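Local coordinates for glycerate dehydrogenase/glyoxylate reductase (Thermus thermophilus, PDB 2CUK), which probably reduces hydroxypyruvate and glyoxylate with NAD(P)H, as a member of the D-isomer specific 2-hydroxyacid dehydrogenase family, at residues D15-R20 and N296-L301; T92-V97 and E291-N296; L140-L145 and F166-V171. All blocks are in the same frame, centred on the assembly; numbering follows the deposited sequence.

Interaction 1 of 3, residues D15-R20 and N296-L301; sequences DRLRER and NLLAVL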
loop_
_atom_site.group_PDB
_atom_site.type_symbol
_atom_site.label_atom_id
_atom_site.label_comp_id
_atom_site.label_asym_id
_atom_site.label_seq_id
_atom_site.Cartn_x
_atom_site.Cartn_y
_atom_site.Cartn_z
ATOM N N ASP A 15 19.009 21.641 -16.807
ATOM C CA ASP A 15 19.215 22.232 -18.128
ATOM C C ASP A 15 18.973 23.738 -18.117
ATOM O O ASP A 15 19.557 24.472 -18.912
ATOM C CB ASP A 15 18.298 21.576 -19.168
ATOM C CG ASP A 15 18.831 20.242 -19.669
ATOM O OD1 ASP A 15 19.964 19.869 -19.301
ATOM O OD2 ASP A 15 18.117 19.568 -20.444
ATOM N N ARG A 16 18.106 24.197 -17.220
ATOM C CA ARG A 16 17.808 25.618 -17.125
ATOM C C ARG A 16 19.085 26.374 -16.764
ATOM O O ARG A 16 19.360 27.447 -17.307
ATOM C CB ARG A 16 16.733 25.858 -16.065
ATOM C CG ARG A 16 16.248 27.291 -15.991
ATOM C CD ARG A 16 15.174 27.449 -14.929
ATOM N NE ARG A 16 14.690 28.824 -14.842
ATOM C CZ ARG A 16 13.781 29.239 -13.966
ATOM N NH1 ARG A 16 13.259 28.381 -13.100
ATOM N NH2 ARG A 16 13.394 30.509 -13.955
ATOM N N LEU A 17 19.863 25.802 -15.850
ATOM C CA LEU A 17 21.121 26.414 -15.421
ATOM C C LEU A 17 22.097 26.465 -16.596
ATOM O O LEU A 17 22.800 27.441 -16.815
ATOM C CB LEU A 17 21.758 25.566 -14.320
ATOM C CG LEU A 17 20.967 25.517 -13.000
ATOM C CD1 LEU A 17 21.720 24.726 -11.935
ATOM C CD2 LEU A 17 20.698 26.898 -12.389
ATOM N N ARG A 18 22.167 25.331 -17.324
ATOM C CA ARG A 18 23.054 25.264 -18.488
ATOM C C ARG A 18 22.657 26.295 -19.557
ATOM O O ARG A 18 23.485 26.924 -20.208
ATOM C CB ARG A 18 22.984 23.838 -19.066
ATOM C CG ARG A 18 23.404 22.751 -18.065
ATOM C CD ARG A 18 23.578 21.378 -18.742
ATOM N NE ARG A 18 24.029 20.357 -17.785
ATOM C CZ ARG A 18 23.077 19.668 -17.126
ATOM N NH1 ARG A 18 21.801 19.938 -17.339
ATOM N NH2 ARG A 18 23.425 18.695 -16.276
ATOM N N GLU A 19 21.324 26.432 -19.749
ATOM C CA GLU A 19 20.775 27.418 -20.682
ATOM C C GLU A 19 21.218 28.847 -20.335
ATOM O O GLU A 19 21.213 29.755 -21.164
ATOM C CB GLU A 19 19.254 27.363 -20.555
ATOM C CG GLU A 19 18.560 26.688 -21.735
ATOM C CD GLU A 19 17.272 26.061 -21.248
ATOM O OE1 GLU A 19 16.725 26.538 -20.264
ATOM O OE2 GLU A 19 16.851 25.063 -21.831
ATOM N N ARG A 20 21.552 29.035 -19.039
ATOM C CA ARG A 20 21.896 30.375 -18.566
ATOM C C ARG A 20 23.403 30.612 -18.614
ATOM O O ARG A 20 23.913 31.580 -18.071
ATOM C CB ARG A 20 21.415 30.514 -17.122
ATOM C CG ARG A 20 19.885 30.602 -17.006
ATOM C CD ARG A 20 19.331 31.943 -17.513
ATOM N NE ARG A 20 19.907 33.034 -16.721
ATOM C CZ ARG A 20 19.538 34.310 -16.978
ATOM N NH1 ARG A 20 18.663 34.606 -17.933
ATOM N NH2 ARG A 20 20.070 35.295 -16.242
ATOM N N ASN A 296 15.381 28.576 -6.797
ATOM C CA ASN A 296 15.991 29.288 -5.681
ATOM C C ASN A 296 17.433 29.700 -5.986
ATOM O O ASN A 296 17.819 30.845 -5.748
ATOM C CB ASN A 296 15.953 28.418 -4.417
ATOM C CG ASN A 296 14.611 28.479 -3.703
ATOM O OD1 ASN A 296 14.301 29.457 -3.016
ATOM N ND2 ASN A 296 13.802 27.437 -3.873
ATOM N N LEU A 297 18.225 28.771 -6.514
ATOM C CA LEU A 297 19.617 29.069 -6.829
ATOM C C LEU A 297 19.735 30.179 -7.873
ATOM O O LEU A 297 20.478 31.137 -7.674
ATOM C CB LEU A 297 20.344 27.805 -7.307
ATOM C CG LEU A 297 21.844 27.932 -7.606
ATOM C CD1 LEU A 297 22.534 26.602 -7.366
ATOM C CD2 LEU A 297 22.055 28.400 -9.038
ATOM N N LEU A 298 19.007 30.056 -8.980
ATOM C CA LEU A 298 19.055 31.080 -10.019
ATOM C C LEU A 298 18.616 32.428 -9.466
ATOM O O LEU A 298 19.208 33.460 -9.782
ATOM C CB LEU A 298 18.162 30.701 -11.206
ATOM C CG LEU A 298 18.761 29.735 -12.233
ATOM C CD1 LEU A 298 17.725 29.401 -13.296
ATOM C CD2 LEU A 298 19.986 30.369 -12.871
ATOM N N ALA A 299 17.575 32.415 -8.641
ATOM C CA ALA A 299 17.059 33.642 -8.043
ATOM C C ALA A 299 18.173 34.417 -7.342
ATOM O O ALA A 299 18.362 35.608 -7.591
ATOM C CB ALA A 299 15.950 33.318 -7.054
ATOM N N VAL A 300 18.910 33.736 -6.469
ATOM C CA VAL A 300 19.993 34.378 -5.735
ATOM C C VAL A 300 21.109 34.854 -6.663
ATOM O O VAL A 300 21.665 35.932 -6.463
ATOM C CB VAL A 300 20.595 33.431 -4.672
ATOM C CG1 VAL A 300 21.750 34.117 -3.953
ATOM C CG2 VAL A 300 19.528 33.030 -3.672
ATOM N N LEU A 301 21.435 34.061 -7.678
ATOM C CA LEU A 301 22.495 34.444 -8.605
ATOM C C LEU A 301 22.101 35.616 -9.499
ATOM O O LEU A 301 22.963 36.281 -10.069
ATOM C CB LEU A 301 22.911 33.253 -9.472
ATOM C CG LEU A 301 23.528 32.052 -8.751
ATOM C CD1 LEU A 301 24.047 31.065 -9.788
ATOM C CD2 LEU A 301 24.666 32.505 -7.842
#

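Interaction 2 of 3, residues T92-V97 and E291-N296; sequences THTPGV and EVAVEN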
loop_
_atom_site.group_PDB
_atom_site.type_symbol
_atom_site.label_atom_id
_atom_site.label_comp_id
_atom_site.label_asym_id
_atom_site.label_seq_id
_atom_site.Cartn_x
_atom_site.Cartn_y
_atom_site.Cartn_z
ATOM N N THR A 92 18.468 27.980 0.901
ATOM C CA THR A 92 17.079 27.705 0.555
ATOM C C THR A 92 16.797 26.211 0.625
ATOM O O THR A 92 17.719 25.401 0.733
ATOM C CB THR A 92 16.749 28.191 -0.875
ATOM O OG1 THR A 92 17.563 27.485 -1.822
ATOM C CG2 THR A 92 17.010 29.686 -1.003
ATOM N N HIS A 93 15.518 25.855 0.566
ATOM C CA HIS A 93 15.117 24.456 0.600
ATOM C C HIS A 93 13.913 24.241 -0.311
ATOM O O HIS A 93 13.517 25.146 -1.043
ATOM C CB HIS A 93 14.796 24.010 2.035
ATOM C CG HIS A 93 13.647 24.736 2.663
ATOM N ND1 HIS A 93 12.852 24.164 3.633
ATOM C CD2 HIS A 93 13.171 25.990 2.478
ATOM C CE1 HIS A 93 11.935 25.033 4.018
ATOM N NE2 HIS A 93 12.106 26.150 3.332
ATOM N N THR A 94 13.326 23.051 -0.265
ATOM C CA THR A 94 12.184 22.738 -1.122
ATOM C C THR A 94 10.935 22.332 -0.333
ATOM O O THR A 94 10.520 21.175 -0.371
ATOM C CB THR A 94 12.549 21.599 -2.099
ATOM O OG1 THR A 94 12.805 20.395 -1.359
ATOM C CG2 THR A 94 13.798 21.967 -2.899
ATOM N N PRO A 95 10.314 23.285 0.382
ATOM C CA PRO A 95 9.112 23.012 1.177
ATOM C C PRO A 95 7.854 22.768 0.344
ATOM O O PRO A 95 7.710 23.319 -0.751
ATOM C CB PRO A 95 8.991 24.260 2.042
ATOM C CG PRO A 95 9.469 25.335 1.108
ATOM C CD PRO A 95 10.705 24.703 0.497
ATOM N N GLY A 96 6.958 21.936 0.875
ATOM C CA GLY A 96 5.706 21.625 0.206
ATOM C C GLY A 96 5.724 20.486 -0.803
ATOM O O GLY A 96 4.839 19.628 -0.808
ATOM N N VAL A 97 6.743 20.480 -1.650
ATOM C CA VAL A 97 6.913 19.499 -2.718
ATOM C C VAL A 97 6.794 18.000 -2.418
ATOM O O VAL A 97 6.225 17.253 -3.219
ATOM C CB VAL A 97 8.266 19.744 -3.423
ATOM C CG1 VAL A 97 8.489 18.716 -4.520
ATOM C CG2 VAL A 97 8.290 21.162 -3.998
ATOM N N GLU A 291 13.430 21.278 -9.698
ATOM C CA GLU A 291 12.982 22.547 -10.264
ATOM C C GLU A 291 12.997 23.651 -9.211
ATOM O O GLU A 291 13.418 24.774 -9.484
ATOM C CB GLU A 291 11.556 22.432 -10.811
ATOM C CG GLU A 291 11.319 21.301 -11.788
ATOM C CD GLU A 291 9.882 21.270 -12.286
ATOM O OE1 GLU A 291 8.950 21.396 -11.457
ATOM O OE2 GLU A 291 9.685 21.117 -13.508
ATOM N N VAL A 292 12.521 23.327 -8.012
ATOM C CA VAL A 292 12.468 24.296 -6.924
ATOM C C VAL A 292 13.862 24.704 -6.452
ATOM O O VAL A 292 14.111 25.880 -6.183
ATOM C CB VAL A 292 11.643 23.744 -5.735
ATOM C CG1 VAL A 292 11.683 24.714 -4.566
ATOM C CG2 VAL A 292 10.196 23.525 -6.176
ATOM N N ALA A 293 14.772 23.740 -6.346
ATOM C CA ALA A 293 16.133 24.054 -5.925
ATOM C C ALA A 293 16.782 24.941 -6.993
ATOM O O ALA A 293 17.448 25.926 -6.679
ATOM C CB ALA A 293 16.938 22.774 -5.743
ATOM N N VAL A 294 16.576 24.588 -8.257
ATOM C CA VAL A 294 17.132 25.360 -9.363
ATOM C C VAL A 294 16.593 26.790 -9.351
ATOM O O VAL A 294 17.350 27.746 -9.528
ATOM C CB VAL A 294 16.806 24.688 -10.717
ATOM C CG1 VAL A 294 17.024 25.664 -11.871
ATOM C CG2 VAL A 294 17.684 23.466 -10.895
ATOM N N GLU A 295 15.289 26.935 -9.138
ATOM C CA GLU A 295 14.666 28.255 -9.094
ATOM C C GLU A 295 15.321 29.111 -8.014
ATOM O O GLU A 295 15.759 30.235 -8.275
ATOM C CB GLU A 295 13.169 28.128 -8.806
ATOM C CG GLU A 295 12.431 29.458 -8.752
ATOM C CD GLU A 295 12.487 30.216 -10.070
ATOM O OE1 GLU A 295 12.019 29.664 -11.090
ATOM O OE2 GLU A 295 12.995 31.360 -10.088
ATOM N N ASN A 296 15.381 28.576 -6.797
ATOM C CA ASN A 296 15.991 29.288 -5.681
ATOM C C ASN A 296 17.433 29.700 -5.986
ATOM O O ASN A 296 17.819 30.845 -5.748
ATOM C CB ASN A 296 15.953 28.418 -4.417
ATOM C CG ASN A 296 14.611 28.479 -3.703
ATOM O OD1 ASN A 296 14.301 29.457 -3.016
ATOM N ND2 ASN A 296 13.802 27.437 -3.873
#

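Interaction 3 of 3, residues L140-L145 and F166-V171; sequences LDLQGL and FGMRVV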
loop_
_atom_site.group_PDB
_atom_site.type_symbol
_atom_site.label_atom_id
_atom_site.label_comp_id
_atom_site.label_asym_id
_atom_site.label_seq_id
_atom_site.Cartn_x
_atom_site.Cartn_y
_atom_site.Cartn_z
ATOM N N LEU A 140 -5.583 -6.806 9.873
ATOM C CA LEU A 140 -6.480 -5.930 10.612
ATOM C C LEU A 140 -7.357 -5.091 9.699
ATOM O O LEU A 140 -6.850 -4.392 8.821
ATOM C CB LEU A 140 -5.680 -4.968 11.494
ATOM C CG LEU A 140 -4.732 -5.515 12.554
ATOM C CD1 LEU A 140 -4.095 -4.340 13.288
ATOM C CD2 LEU A 140 -5.487 -6.408 13.524
ATOM N N ASP A 141 -8.671 -5.166 9.898
ATOM C CA ASP A 141 -9.596 -4.344 9.129
ATOM C C ASP A 141 -9.389 -2.953 9.724
ATOM O O ASP A 141 -9.358 -2.801 10.945
ATOM C CB ASP A 141 -11.040 -4.798 9.357
ATOM C CG ASP A 141 -11.368 -6.087 8.631
ATOM O OD1 ASP A 141 -11.450 -6.064 7.387
ATOM O OD2 ASP A 141 -11.539 -7.124 9.299
ATOM N N LEU A 142 -9.250 -1.940 8.875
ATOM C CA LEU A 142 -9.010 -0.579 9.347
ATOM C C LEU A 142 -10.246 0.206 9.767
ATOM O O LEU A 142 -10.149 1.150 10.546
ATOM C CB LEU A 142 -8.262 0.213 8.270
ATOM C CG LEU A 142 -6.893 -0.340 7.864
ATOM C CD1 LEU A 142 -6.294 0.536 6.762
ATOM C CD2 LEU A 142 -5.980 -0.380 9.075
ATOM N N GLN A 143 -11.403 -0.182 9.249
ATOM C CA GLN A 143 -12.649 0.511 9.552
ATOM C C GLN A 143 -12.949 0.625 11.047
ATOM O O GLN A 143 -13.033 -0.376 11.757
ATOM C CB GLN A 143 -13.805 -0.181 8.828
ATOM C CG GLN A 143 -13.705 -0.103 7.298
ATOM C CD GLN A 143 -12.400 -0.673 6.750
ATOM O OE1 GLN A 143 -12.080 -1.842 6.964
ATOM N NE2 GLN A 143 -11.642 0.157 6.037
ATOM N N GLY A 144 -13.100 1.859 11.515
ATOM C CA GLY A 144 -13.398 2.091 12.915
ATOM C C GLY A 144 -12.180 2.228 13.810
ATOM O O GLY A 144 -12.305 2.680 14.946
ATOM N N LEU A 145 -11.006 1.835 13.320
ATOM C CA LEU A 145 -9.793 1.946 14.122
ATOM C C LEU A 145 -9.348 3.395 14.228
ATOM O O LEU A 145 -9.672 4.226 13.375
ATOM C CB LEU A 145 -8.661 1.103 13.526
ATOM C CG LEU A 145 -8.686 -0.401 13.825
ATOM C CD1 LEU A 145 -9.961 -1.023 13.284
ATOM C CD2 LEU A 145 -7.468 -1.055 13.200
ATOM N N PHE A 166 -10.447 5.504 4.531
ATOM C CA PHE A 166 -10.433 4.067 4.805
ATOM C C PHE A 166 -11.336 3.756 6.003
ATOM O O PHE A 166 -11.340 2.636 6.522
ATOM C CB PHE A 166 -9.007 3.589 5.098
ATOM C CG PHE A 166 -8.123 3.526 3.882
ATOM C CD1 PHE A 166 -7.942 2.325 3.196
ATOM C CD2 PHE A 166 -7.460 4.660 3.430
ATOM C CE1 PHE A 166 -7.112 2.257 2.079
ATOM C CE2 PHE A 166 -6.627 4.603 2.312
ATOM C CZ PHE A 166 -6.452 3.397 1.637
ATOM N N GLY A 167 -12.089 4.759 6.446
ATOM C CA GLY A 167 -12.990 4.566 7.568
ATOM C C GLY A 167 -12.334 4.635 8.935
ATOM O O GLY A 167 -12.909 4.171 9.921
ATOM N N MET A 168 -11.136 5.208 9.005
ATOM C CA MET A 168 -10.431 5.320 10.273
ATOM C C MET A 168 -10.815 6.593 11.010
ATOM O O MET A 168 -11.232 7.574 10.400
ATOM C CB MET A 168 -8.911 5.333 10.060
ATOM C CG MET A 168 -8.333 4.036 9.522
ATOM S SD MET A 168 -6.542 4.010 9.679
ATOM C CE MET A 168 -6.361 3.549 11.399
ATOM N N ARG A 169 -10.671 6.563 12.331
ATOM C CA ARG A 169 -10.924 7.738 13.100
ATOM C C ARG A 169 -9.593 8.371 13.368
ATOM O O ARG A 169 -8.567 7.708 13.440
ATOM C CB ARG A 169 -11.578 7.320 14.417
ATOM C CG ARG A 169 -13.102 7.253 14.315
ATOM C CD ARG A 169 -13.676 6.025 15.031
ATOM N NE ARG A 169 -14.047 6.356 16.410
ATOM C CZ ARG A 169 -15.271 5.981 16.829
ATOM N NH1 ARG A 169 -16.087 5.342 16.009
ATOM N NH2 ARG A 169 -15.644 6.230 18.088
ATOM N N VAL A 170 -9.559 9.697 13.444
ATOM C CA VAL A 170 -8.289 10.390 13.608
ATOM C C VAL A 170 -8.182 11.266 14.852
ATOM O O VAL A 170 -9.108 12.000 15.193
ATOM C CB VAL A 170 -7.989 11.270 12.378
ATOM C CG1 VAL A 170 -6.689 12.043 12.594
ATOM C CG2 VAL A 170 -7.893 10.402 11.129
ATOM N N VAL A 171 -7.038 11.173 15.522
ATOM C CA VAL A 171 -6.749 11.974 16.707
ATOM C C VAL A 171 -5.298 12.397 16.551
ATOM O O VAL A 171 -4.572 11.828 15.729
ATOM C CB VAL A 171 -6.918 11.164 18.021
ATOM C CG1 VAL A 171 -8.338 10.639 18.129
ATOM C CG2 VAL A 171 -5.917 10.022 18.065
#

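Interaction 1 of 3, residues D15-R20 and N296-L301
Arg16 passes across one branch of Leu298: CD1 of the leucine touches the arginine from CG to the start of the guanidinium, nearest at NE (NE to CD1 3.5 Å), and sits over one face of that flat group. The chain is fully extended, with CG anti to the backbone N (chi1 -174°), and this reach carries the charged end past the leucine to a salt bridge between NH1 and OE1 of Glu295, almost one turn back on the partner helix. An aliphatic stem on leucine and a charged tip paired with Glu295 at the exposed side let an exposed arginine close over a buried side chain. Leu17, next in sequence, supplies the apolar centre. Its CD2 presses on the branch point of Leu298, CD2 to CG 3.4 Å, tighter than normal carbon packing, and lies 3.6 Å from Leu298 CD2. The same methyl meets Leu297 CD2 at 3.9 Å, so one leucine branch engages two successive residues of the helix opposite. Arg20 adds a looser touch, its CG 4.1 Å from Leu298 CD2. Its chain folds at chi2 and chi3, and NH2 makes a long, weak ion pair with Glu302. Leu298 therefore projects among Arg16, Leu17 and Arg20, with its two methyls divided between the two arginines. The short helical segments run nearly parallel, at 25°, with axes 11.1 Å apart, a spacing bridged by long side chains. Both helices lie against the five-stranded parallel sheet of the catalytic domain, which both ends of the chain build, as in this family: Leu17 rests on Val24 of strand 23-26, Leu297 on Val68 and Ala70 of strand 68-70, and Leu298 also meets Leu22 in the loop leading into strand 23-26.

Interaction 2 of 3, residues T92-V97 and E291-N296
The flat carboxamide of Asn296 packs against Thr92, with Thr92 CB 3.6 Å from Asn296 CG and Thr92 CG2 3.4 Å from Asn296 OD1. A second flat group, the His93 imidazole, turns away from the helix and has Pro95 CD over the centre of one face; its ND1 bonds to the carbonyl of Val74. The segment 92-97 leaves the last strand of the catalytic domain's parallel sheet and leads to helix 99-114, one of the two crossings between the domains of a D-2-hydroxyacid dehydrogenase, while helix 283-301 brings the chain back from the Rossmann-type domain. The contact thus lays one interdomain connection against the other. Val292 makes the apolar part. Its CG1, anti to the backbone N (chi1 176°), faces Thr94 CG2 at 3.8 Å, and its CG2 slides past Val97 CG2 at 3.7 Å, so each branch serves a different residue of the loop. Asn296 is held at both ends of its amide: OD1 accepts from the backbone N of Asn308, and ND2 turns back on its own helix. There ND2 donates a hydrogen bond to Val292 O, 2.8 Å away and 46° out of that carbonyl's plane, while Asn296 N reaches the same oxygen from the opposite face.

Interaction 3 of 3, residues L140-L145 and F166-V171
The backbone N of Arg169 gives a nearly straight hydrogen bond to Leu145 O, 2.7 Å long with an N-H...O angle of 170°, where the first two strands of the Rossmann-type domain come alongside each other. Just before it, Gly144 N binds Gly167 O at 2.8 Å. Both glycines have positive phi: Gly144 sits in the type II turn Leu142 to Leu145, and Gly167 is the C-prime residue of the Schellman motif that ends helix 154-165. The side chain of Gln143, bent at chi2 (56°), doubles back over this helix end, with NE2 beside Phe166 O; at 2.5 Å that bond is too short to trust in detail. NE2 also bonds Asp104 of the second subunit, which places this corner at the dimer interface. On the inner side Met168 lies across the turn: CG is 4.0 Å from Leu142 CB, while the bend at chi3 swings CE to 4.0 Å from Leu145 CB. Outside, Arg169 CD lies 3.6 Å from Gly144 O. The contact closes the base of the beta-alpha-beta crossover formed by strand 146-150, helix 154-165 and strand 169-173, and helix 99-114 packs over it through Leu111 on Leu142 and Phe166 and Leu110 on Met168.

Interactions 1 and 2 share helix 283-301, whose residue Asn296 lies in both ranges but touches only in interaction 2; their centres are 12 Å apart, and they join through the Arg16-Glu295 salt bridge and Val294 on Leu17. Both are largely buried side-chain contacts on the catalytic domain, but interaction 1 seals its leucines with arginine stems on the exposed side, whereas interaction 2 mixes valine and threonine methyls with a buried amide. Interaction 3 lies across the molecule, about 46 Å between centres from interaction 1, in the NAD-binding domain. Only partly buried and near the second subunit, it is held mainly by backbone hydrogen bonds between a turn and a strand start.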